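Local structure of FdhC (Acinetobacter nosocomialis, 5KTC) at residues A[124-128]-A[161-165]. The protein is a sugar N-acyltransferase of the GNAT superfamily that probably transfers a 3-hydroxybutanoyl group from its coenzyme A thioester to the amino group of a dTDP-linked amino sugar. Numbering follows the deposited sequence.
Sequences GFEQS and IFPKS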
loop_
_atom_site.group_PDB
_atom_site.type_symbol
_atom_site.label_atom_id
_atom_site.label_comp_id
_atom_site.label_asym_id
_atom_site.label_seq_id
_atom_site.Cartn_x
_atom_site.Cartn_y
_atom_site.Cartn_z
ATOM N N GLY A 124 -1.060 -11.773 10.169
ATOM C CA GLY A 124 -0.343 -12.064 11.401
ATOM C C GLY A 124 1.091 -11.606 11.565
ATOM O O GLY A 124 1.826 -12.186 12.330
ATOM N N PHE A 125 1.527 -10.544 10.868
ATOM C CA PHE A 125 2.900 -10.023 11.109
ATOM C C PHE A 125 2.942 -9.211 12.373
ATOM O O PHE A 125 1.893 -8.779 12.865
ATOM C CB PHE A 125 3.377 -9.163 9.922
ATOM C CG PHE A 125 3.689 -9.969 8.707
ATOM C CD1 PHE A 125 4.928 -10.527 8.550
ATOM C CD2 PHE A 125 2.777 -10.161 7.745
ATOM C CE1 PHE A 125 5.231 -11.299 7.448
ATOM C CE2 PHE A 125 3.062 -10.888 6.606
ATOM C CZ PHE A 125 4.301 -11.450 6.454
ATOM N N GLU A 126 4.144 -8.936 12.847
ATOM C CA GLU A 126 4.364 -8.063 13.987
ATOM C C GLU A 126 4.902 -6.683 13.690
ATOM O O GLU A 126 4.666 -5.762 14.459
ATOM C CB GLU A 126 5.295 -8.749 14.999
ATOM C CG GLU A 126 4.629 -9.879 15.799
ATOM C CD GLU A 126 3.394 -9.446 16.604
ATOM O OE1 GLU A 126 2.292 -10.036 16.377
ATOM O OE2 GLU A 126 3.516 -8.515 17.457
ATOM N N GLN A 127 5.663 -6.553 12.603
ATOM C CA GLN A 127 6.311 -5.285 12.228
ATOM C C GLN A 127 6.227 -5.056 10.727
ATOM O O GLN A 127 6.257 -6.016 9.979
ATOM C CB GLN A 127 7.832 -5.381 12.448
ATOM C CG GLN A 127 8.385 -5.376 13.829
ATOM C CD GLN A 127 9.778 -4.672 13.831
ATOM O OE1 GLN A 127 10.666 -4.843 12.906
ATOM N NE2 GLN A 127 9.958 -3.833 14.848
ATOM N N SER A 128 6.258 -3.777 10.312
ATOM C CA SER A 128 6.269 -3.466 8.896
ATOM C C SER A 128 7.529 -2.662 8.672
ATOM O O SER A 128 7.866 -1.875 9.506
ATOM C CB SER A 128 5.058 -2.665 8.490
ATOM O OG SER A 128 5.070 -2.594 7.091
ATOM N N ILE A 161 10.120 1.805 10.206
ATOM C CA ILE A 161 9.301 0.690 10.635
ATOM C C ILE A 161 7.964 1.204 11.214
ATOM O O ILE A 161 7.838 2.321 11.716
ATOM C CB ILE A 161 9.928 -0.298 11.644
ATOM C CG1 ILE A 161 9.921 0.245 13.019
ATOM C CG2 ILE A 161 11.336 -0.727 11.245
ATOM C CD1 ILE A 161 10.669 1.504 13.170
ATOM N N PHE A 162 6.969 0.335 11.156
ATOM C CA PHE A 162 5.614 0.696 11.639
ATOM C C PHE A 162 5.163 -0.485 12.520
ATOM O O PHE A 162 5.135 -1.605 12.079
ATOM C CB PHE A 162 4.686 1.015 10.456
ATOM C CG PHE A 162 3.374 1.603 10.881
ATOM C CD1 PHE A 162 2.356 0.799 11.330
ATOM C CD2 PHE A 162 3.184 2.977 10.873
ATOM C CE1 PHE A 162 1.182 1.329 11.820
ATOM C CE2 PHE A 162 2.003 3.503 11.361
ATOM C CZ PHE A 162 1.003 2.676 11.814
ATOM N N PRO A 163 4.994 -0.262 13.813
ATOM C CA PRO A 163 4.721 -1.401 14.694
ATOM C C PRO A 163 3.228 -1.744 14.721
ATOM O O PRO A 163 2.397 -0.838 14.570
ATOM C CB PRO A 163 5.147 -0.872 16.079
ATOM C CG PRO A 163 4.871 0.545 15.994
ATOM C CD PRO A 163 5.203 0.962 14.562
ATOM N N LYS A 164 2.927 -3.028 14.936
ATOM C CA LYS A 164 1.544 -3.534 15.060
ATOM C C LYS A 164 0.776 -2.738 16.127
ATOM O O LYS A 164 -0.365 -2.469 15.966
ATOM C CB LYS A 164 1.551 -5.033 15.390
ATOM C CG LYS A 164 0.185 -5.646 15.520
ATOM C CD LYS A 164 0.168 -7.159 15.642
ATOM C CE LYS A 164 -1.259 -7.652 15.433
ATOM N NZ LYS A 164 -1.346 -9.095 15.813
ATOM N N SER A 165 1.446 -2.406 17.209
ATOM C CA SER A 165 0.888 -1.585 18.290
ATOM C C SER A 165 0.338 -0.229 17.832
ATOM O O SER A 165 -0.702 0.232 18.309
ATOM C CB SER A 165 1.916 -1.392 19.405
ATOM O OG SER A 165 2.939 -0.522 19.003
#
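Lys164 lays its side chain along the backbone of 125-126. Lys164 CB lies 3.3 Å from Glu126 O, and Lys164 CD lies 3.6 Å from Phe125 O. CG is anti to the backbone N (chi1 -179°) and the chain stays extended beyond it, which takes it past the carboxylate of Glu126, with Lys164 CD as near to Glu126 OE1 as NZ is. The Glu126 chain bends at chi2 and crosses the lysine at a slant. The resulting salt bridge is long, with Glu126 OE1 3.8 Å from Lys164 NZ. Phe125 O is buried by the contact against Lys164 CD and has no polar partner in the model. Lys164 N also donates to Glu126 O at 3.3 Å. Here the antiparallel strands 127-133 and 157-163 of the mixed GNAT sheet pair. Ser128 and Phe162 form a hydrogen-bonded pair: Ser128 N reaches Phe162 O at 3.0 Å, and Phe162 N reaches Ser128 O at 2.9 Å. Ile161 CA also makes a CA-H...O contact with Ser128 O. Gln127 and Pro163 make the next, non-hydrogen-bonded pair, and Pro163 occupies the N-cap position, right before helix 164-173. Ser128 CB and Phe162 CB meet at 4.2 Å on the face covered by helix 107-122, where Tyr116 stacks on the Phe162 ring.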